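Local atomic coordinates of racemase, putative (Roseobacter denitrificans, PDB entry 3TCS), a protein that binds magnesium and D-alanine in a TIM-barrel active site and is probably a racemase or hydro-lyase of the mandelate racemase/muconate lactonizing enzyme family. Residues L222-Y236 against V245-D259. Residues are numbered along the deposited sequence; the frame is centred on the assembly and turned at random.
Sequences LQDHGFCHFEEPCPY and VTDALDIDVTGGEQD. With MG (magnesium ion), chain J; MG (magnesium ion), chain K; DAL (D-alanine), chain L.
E231 leaves its strand with CG anti to the backbone N (chi1 -168°) and an extended chain, whereas E257 turns CG between its own N and carbonyl carbon (chi1 71°); the two side chains thereby cross at about a right angle at one magnesium ion, their carboxylate planes 72° apart. E231 OE2 and E257 OE1 each bind the metal at 2.0 Å, and D205, the D-alanine N and O, and a water complete its shell. That water also probably donates to E232 OE1, while E232 OE2 is hydrogen-bonded to S208. The other oxygen of E231, OE1, takes a nearly straight hydrogen bond from H229 NE2 (2.9 Å), in the imidazole plane but on the anti side of the carboxylate, and forms a salt bridge with K167. On the same face of the sheet T254 lays CG2 over the H229 ring, 3.7 Å from its centroid, a CH-pi contact, while T254 OG1 is hydrogen-bonded to Q278.

Behind these groups, strands 229-231 and 252-255 pair in parallel through F230 N to D252 O (2.8 Å), T254 N to F230 O and E232 N to T254 O, adjacent staves of the barrel joined by the crossover helix 239-248. On the opposite face of the sheet the F230 ring is sandwiched between L222 CD1 and P233 CB, with L249 CD1 at its edge, 3.6 Å from F230 CD2. Farther along, Q258 CB sits over the Y236 ring near the second subunit, whose K94 forms a salt bridge with E257 OE2. Magnesium and the two lysines probably offset the repulsion of the clustered carboxylates, and with OE2 on the metal and OE1 held by H229 and K167, the rotation of the E231 carboxylate is probably fixed at the metal site.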
loop_
_atom_site.group_PDB
_atom_site.type_symbol
_atom_site.label_atom_id
_atom_site.label_comp_id
_atom_site.label_asym_id
_atom_site.label_seq_id
_atom_site.Cartn_x
_atom_site.Cartn_y
_atom_site.Cartn_z
ATOM N N LEU B 222 -27.935 -18.036 -3.586
ATOM C CA LEU B 222 -26.861 -18.947 -3.971
ATOM C C LEU B 222 -27.091 -20.316 -3.333
ATOM O O LEU B 222 -26.999 -21.347 -4.000
ATOM C CB LEU B 222 -25.503 -18.379 -3.534
ATOM C CG LEU B 222 -25.079 -17.078 -4.228
ATOM C CD1 LEU B 222 -23.856 -16.491 -3.529
ATOM C CD2 LEU B 222 -24.791 -17.350 -5.703
ATOM N N GLN B 223 -27.396 -20.329 -2.040
ATOM C CA GLN B 223 -27.648 -21.589 -1.352
ATOM C C GLN B 223 -28.861 -22.300 -1.957
ATOM O O GLN B 223 -28.874 -23.526 -2.060
ATOM C CB GLN B 223 -27.875 -21.343 0.142
ATOM C CG GLN B 223 -26.701 -20.653 0.819
ATOM C CD GLN B 223 -26.933 -20.404 2.292
ATOM O OE1 GLN B 223 -28.076 -20.402 2.767
ATOM N NE2 GLN B 223 -25.854 -20.177 3.026
ATOM N N ASP B 224 -29.870 -21.533 -2.368
ATOM C CA ASP B 224 -31.079 -22.113 -2.966
ATOM C C ASP B 224 -30.795 -22.821 -4.289
ATOM O O ASP B 224 -31.613 -23.613 -4.757
ATOM C CB ASP B 224 -32.149 -21.043 -3.224
ATOM C CG ASP B 224 -32.737 -20.471 -1.950
ATOM O OD1 ASP B 224 -32.633 -21.118 -0.887
ATOM O OD2 ASP B 224 -33.323 -19.370 -2.023
ATOM N N HIS B 225 -29.656 -22.526 -4.908
ATOM C CA HIS B 225 -29.319 -23.174 -6.166
ATOM C C HIS B 225 -28.026 -23.977 -6.108
ATOM O O HIS B 225 -27.384 -24.227 -7.128
ATOM C CB HIS B 225 -29.263 -22.149 -7.297
ATOM C CG HIS B 225 -30.590 -21.528 -7.592
ATOM N ND1 HIS B 225 -31.086 -20.461 -6.877
ATOM C CD2 HIS B 225 -31.559 -21.874 -8.471
ATOM C CE1 HIS B 225 -32.305 -20.176 -7.300
ATOM N NE2 HIS B 225 -32.616 -21.020 -8.268
ATOM N N GLY B 226 -27.652 -24.372 -4.899
ATOM C CA GLY B 226 -26.473 -25.195 -4.718
ATOM C C GLY B 226 -25.089 -24.634 -4.987
ATOM O O GLY B 226 -24.162 -25.422 -5.139
ATOM N N PHE B 227 -24.928 -23.315 -5.068
ATOM C CA PHE B 227 -23.589 -22.753 -5.278
ATOM C C PHE B 227 -22.772 -23.120 -4.040
ATOM O O PHE B 227 -23.324 -23.256 -2.954
ATOM C CB PHE B 227 -23.637 -21.227 -5.429
ATOM C CG PHE B 227 -23.915 -20.758 -6.829
ATOM C CD1 PHE B 227 -25.099 -21.100 -7.475
ATOM C CD2 PHE B 227 -22.999 -19.945 -7.494
ATOM C CE1 PHE B 227 -25.371 -20.635 -8.766
ATOM C CE2 PHE B 227 -23.256 -19.476 -8.779
ATOM C CZ PHE B 227 -24.448 -19.822 -9.418
ATOM N N CYS B 228 -21.460 -23.260 -4.190
ATOM C CA CYS B 228 -20.630 -23.651 -3.052
ATOM C C CYS B 228 -19.531 -22.658 -2.703
ATOM O O CYS B 228 -18.722 -22.926 -1.818
ATOM C CB CYS B 228 -19.978 -25.000 -3.343
ATOM S SG CYS B 228 -18.830 -24.949 -4.749
ATOM N N HIS B 229 -19.526 -21.500 -3.353
ATOM C CA HIS B 229 -18.453 -20.532 -3.140
ATOM C C HIS B 229 -18.957 -19.104 -3.392
ATOM O O HIS B 229 -19.381 -18.782 -4.494
ATOM C CB HIS B 229 -17.332 -20.949 -4.107
ATOM C CG HIS B 229 -16.134 -20.055 -4.127
ATOM N ND1 HIS B 229 -14.869 -20.521 -3.844
ATOM C CD2 HIS B 229 -15.978 -18.779 -4.551
ATOM C CE1 HIS B 229 -13.985 -19.576 -4.103
ATOM N NE2 HIS B 229 -14.630 -18.508 -4.536
ATOM N N PHE B 230 -18.932 -18.269 -2.353
ATOM C CA PHE B 230 -19.388 -16.877 -2.430
ATOM C C PHE B 230 -18.183 -15.988 -2.123
ATOM O O PHE B 230 -17.812 -15.787 -0.960
ATOM C CB PHE B 230 -20.515 -16.650 -1.409
ATOM C CG PHE B 230 -21.225 -15.323 -1.545
ATOM C CD1 PHE B 230 -20.987 -14.483 -2.628
ATOM C CD2 PHE B 230 -22.158 -14.933 -0.590
ATOM C CE1 PHE B 230 -21.672 -13.270 -2.758
ATOM C CE2 PHE B 230 -22.850 -13.728 -0.706
ATOM C CZ PHE B 230 -22.608 -12.894 -1.791
ATOM N N GLU B 231 -17.582 -15.445 -3.177
ATOM C CA GLU B 231 -16.378 -14.638 -3.035
ATOM C C GLU B 231 -16.533 -13.130 -2.888
ATOM O O GLU B 231 -17.313 -12.494 -3.603
ATOM C CB GLU B 231 -15.447 -14.932 -4.216
ATOM C CG GLU B 231 -14.036 -14.381 -4.072
ATOM C CD GLU B 231 -13.099 -14.946 -5.131
ATOM O OE1 GLU B 231 -13.334 -16.090 -5.572
ATOM O OE2 GLU B 231 -12.122 -14.263 -5.505
ATOM N N GLU B 232 -15.760 -12.581 -1.950
ATOM C CA GLU B 232 -15.711 -11.147 -1.669
ATOM C C GLU B 232 -17.082 -10.475 -1.698
ATOM O O GLU B 232 -17.336 -9.572 -2.500
ATOM C CB GLU B 232 -14.771 -10.479 -2.676
ATOM C CG GLU B 232 -14.187 -9.161 -2.213
ATOM C CD GLU B 232 -13.139 -8.634 -3.180
ATOM O OE1 GLU B 232 -12.179 -9.378 -3.464
ATOM O OE2 GLU B 232 -13.276 -7.485 -3.654
ATOM N N PRO B 233 -17.987 -10.906 -0.809
ATOM C CA PRO B 233 -19.328 -10.323 -0.766
ATOM C C PRO B 233 -19.357 -8.836 -0.423
ATOM O O PRO B 233 -20.149 -8.083 -0.993
ATOM C CB PRO B 233 -20.038 -11.170 0.287
ATOM C CG PRO B 233 -18.925 -11.573 1.207
ATOM C CD PRO B 233 -17.821 -11.928 0.237
ATOM N N CYS B 234 -18.491 -8.424 0.503
ATOM C CA CYS B 234 -18.435 -7.032 0.948
ATOM C C CYS B 234 -17.083 -6.385 0.681
ATOM O O CYS B 234 -16.109 -7.073 0.363
ATOM C CB CYS B 234 -18.713 -6.962 2.454
ATOM S SG CYS B 234 -20.211 -7.808 2.997
ATOM N N PRO B 235 -17.003 -5.046 0.803
ATOM C CA PRO B 235 -15.729 -4.355 0.575
ATOM C C PRO B 235 -14.644 -5.137 1.316
ATOM O O PRO B 235 -14.740 -5.351 2.526
ATOM C CB PRO B 235 -15.982 -2.977 1.169
ATOM C CG PRO B 235 -17.433 -2.745 0.805
ATOM C CD PRO B 235 -18.075 -4.086 1.131
ATOM N N TYR B 236 -13.620 -5.569 0.590
ATOM C CA TYR B 236 -12.565 -6.383 1.183
ATOM C C TYR B 236 -11.831 -5.785 2.378
ATOM O O TYR B 236 -11.304 -6.528 3.211
ATOM C CB TYR B 236 -11.563 -6.813 0.105
ATOM C CG TYR B 236 -10.573 -5.754 -0.336
ATOM C CD1 TYR B 236 -9.465 -5.437 0.450
ATOM C CD2 TYR B 236 -10.723 -5.100 -1.562
ATOM C CE1 TYR B 236 -8.524 -4.493 0.025
ATOM C CE2 TYR B 236 -9.791 -4.154 -1.999
ATOM C CZ TYR B 236 -8.694 -3.857 -1.203
ATOM O OH TYR B 236 -7.764 -2.940 -1.645
ATOM N N VAL B 245 -21.244 -11.866 7.148
ATOM C CA VAL B 245 -21.794 -12.682 6.075
ATOM C C VAL B 245 -21.386 -14.140 6.277
ATOM O O VAL B 245 -22.221 -15.044 6.231
ATOM C CB VAL B 245 -21.292 -12.185 4.701
ATOM C CG1 VAL B 245 -21.903 -13.027 3.580
ATOM C CG2 VAL B 245 -21.660 -10.718 4.522
ATOM N N THR B 246 -20.096 -14.363 6.493
ATOM C CA THR B 246 -19.584 -15.706 6.722
ATOM C C THR B 246 -20.362 -16.373 7.864
ATOM O O THR B 246 -20.796 -17.521 7.751
ATOM C CB THR B 246 -18.084 -15.660 7.091
ATOM O OG1 THR B 246 -17.349 -15.079 6.009
ATOM C CG2 THR B 246 -17.546 -17.054 7.374
ATOM N N ASP B 247 -20.550 -15.641 8.957
ATOM C CA ASP B 247 -21.259 -16.184 10.111
ATOM C C ASP B 247 -22.733 -16.483 9.845
ATOM O O ASP B 247 -23.276 -17.454 10.374
ATOM C CB ASP B 247 -21.135 -15.234 11.311
ATOM C CG ASP B 247 -19.713 -15.168 11.864
ATOM O OD1 ASP B 247 -18.923 -16.097 11.602
ATOM O OD2 ASP B 247 -19.388 -14.194 12.573
ATOM N N ALA B 248 -23.374 -15.666 9.014
ATOM C CA ALA B 248 -24.794 -15.843 8.710
ATOM C C ALA B 248 -25.106 -16.904 7.660
ATOM O O ALA B 248 -26.163 -17.536 7.710
ATOM C CB ALA B 248 -25.397 -14.511 8.275
ATOM N N LEU B 249 -24.190 -17.099 6.717
ATOM C CA LEU B 249 -24.390 -18.052 5.633
ATOM C C LEU B 249 -23.732 -19.410 5.818
ATOM O O LEU B 249 -22.692 -19.529 6.470
ATOM C CB LEU B 249 -23.876 -17.452 4.325
ATOM C CG LEU B 249 -24.566 -16.194 3.805
ATOM C CD1 LEU B 249 -23.879 -15.753 2.517
ATOM C CD2 LEU B 249 -26.041 -16.484 3.549
ATOM N N ASP B 250 -24.349 -20.433 5.229
ATOM C CA ASP B 250 -23.815 -21.790 5.279
ATOM C C ASP B 250 -22.788 -21.935 4.160
ATOM O O ASP B 250 -21.740 -22.549 4.343
ATOM C CB ASP B 250 -24.925 -22.825 5.073
ATOM C CG ASP B 250 -25.888 -22.895 6.246
ATOM O OD1 ASP B 250 -25.413 -22.960 7.401
ATOM O OD2 ASP B 250 -27.118 -22.898 6.012
ATOM N N ILE B 251 -23.104 -21.371 2.999
ATOM C CA ILE B 251 -22.212 -21.437 1.840
ATOM C C ILE B 251 -20.848 -20.851 2.207
ATOM O O ILE B 251 -20.773 -19.902 2.979
ATOM C CB ILE B 251 -22.822 -20.658 0.645
ATOM C CG1 ILE B 251 -21.947 -20.819 -0.600
ATOM C CG2 ILE B 251 -22.977 -19.189 1.003
ATOM C CD1 ILE B 251 -22.593 -20.257 -1.857
ATOM N N ASP B 252 -19.770 -21.427 1.674
ATOM C CA ASP B 252 -18.431 -20.919 1.974
ATOM C C ASP B 252 -18.268 -19.483 1.466
ATOM O O ASP B 252 -18.634 -19.176 0.332
ATOM C CB ASP B 252 -17.340 -21.780 1.313
ATOM C CG ASP B 252 -17.115 -23.116 2.013
ATOM O OD1 ASP B 252 -17.419 -23.247 3.220
ATOM O OD2 ASP B 252 -16.603 -24.036 1.346
ATOM N N VAL B 253 -17.724 -18.612 2.313
ATOM C CA VAL B 253 -17.464 -17.225 1.938
ATOM C C VAL B 253 -15.943 -17.126 1.846
ATOM O O VAL B 253 -15.227 -17.550 2.756
ATOM C CB VAL B 253 -17.997 -16.234 2.990
ATOM C CG1 VAL B 253 -17.539 -14.812 2.657
ATOM C CG2 VAL B 253 -19.519 -16.295 3.013
ATOM N N THR B 254 -15.458 -16.564 0.747
ATOM C CA THR B 254 -14.023 -16.486 0.508
ATOM C C THR B 254 -13.515 -15.077 0.224
ATOM O O THR B 254 -14.292 -14.174 -0.076
ATOM C CB THR B 254 -13.664 -17.370 -0.696
ATOM O OG1 THR B 254 -14.013 -16.682 -1.905
ATOM C CG2 THR B 254 -14.458 -18.673 -0.653
ATOM N N GLY B 255 -12.202 -14.892 0.310
ATOM C CA GLY B 255 -11.639 -13.581 0.033
ATOM C C GLY B 255 -10.162 -13.477 0.362
ATOM O O GLY B 255 -9.562 -14.434 0.857
ATOM N N GLY B 256 -9.583 -12.315 0.061
ATOM C CA GLY B 256 -8.184 -12.067 0.357
ATOM C C GLY B 256 -7.296 -11.701 -0.817
ATOM O O GLY B 256 -6.141 -11.336 -0.613
ATOM N N GLU B 257 -7.818 -11.751 -2.040
ATOM C CA GLU B 257 -6.973 -11.470 -3.199
ATOM C C GLU B 257 -6.260 -10.117 -3.224
ATOM O O GLU B 257 -5.155 -10.025 -3.762
ATOM C CB GLU B 257 -7.751 -11.671 -4.502
ATOM C CG GLU B 257 -8.812 -10.631 -4.783
ATOM C CD GLU B 257 -9.683 -11.034 -5.951
ATOM O OE1 GLU B 257 -10.278 -12.128 -5.885
ATOM O OE2 GLU B 257 -9.766 -10.263 -6.930
ATOM N N GLN B 258 -6.869 -9.080 -2.654
ATOM C CA GLN B 258 -6.232 -7.758 -2.632
ATOM C C GLN B 258 -5.401 -7.506 -1.379
ATOM O O GLN B 258 -4.821 -6.430 -1.219
ATOM C CB GLN B 258 -7.265 -6.636 -2.728
ATOM C CG GLN B 258 -7.882 -6.427 -4.093
ATOM C CD GLN B 258 -9.120 -7.274 -4.320
ATOM O OE1 GLN B 258 -9.738 -7.768 -3.375
ATOM N NE2 GLN B 258 -9.499 -7.427 -5.577
ATOM N N ASP B 259 -5.343 -8.482 -0.483
ATOM C CA ASP B 259 -4.572 -8.300 0.740
ATOM C C ASP B 259 -3.099 -8.632 0.553
ATOM O O ASP B 259 -2.739 -9.768 0.249
ATOM C CB ASP B 259 -5.194 -9.131 1.857
ATOM C CG ASP B 259 -6.530 -8.573 2.296
ATOM O OD1 ASP B 259 -6.530 -7.583 3.061
ATOM O OD2 ASP B 259 -7.580 -9.096 1.856
HETATM MG MG MG J . -12.121 -12.590 -6.628
HETATM MG MG MG K . -20.851 -19.526 7.368
HETATM N N DAL L . -11.131 -13.946 -8.296
HETATM C CA DAL L . -11.567 -13.065 -9.394
HETATM C CB DAL L . -10.731 -13.312 -10.642
HETATM C C DAL L . -11.419 -11.639 -8.984
HETATM O O DAL L . -12.008 -11.227 -8.037
HETATM O O HOH W 1 -20.083 -24.131 0.590
HETATM O O HOH W 2 -16.403 -24.170 -1.396
HETATM O O HOH W 3 -11.188 -10.360 -0.926
HETATM O O HOH W 4 -13.014 -11.037 -5.532
HETATM O O HOH W 5 -10.126 -8.851 2.675
HETATM O O HOH W 6 -8.313 -6.316 4.166
HETATM O O HOH W 7 -21.693 -19.940 9.164
HETATM O O HOH W 8 -20.723 -21.742 6.963
HETATM O O HOH W 9 -19.869 -19.336 5.414
HETATM O O HOH W 10 -18.885 -19.840 8.166
#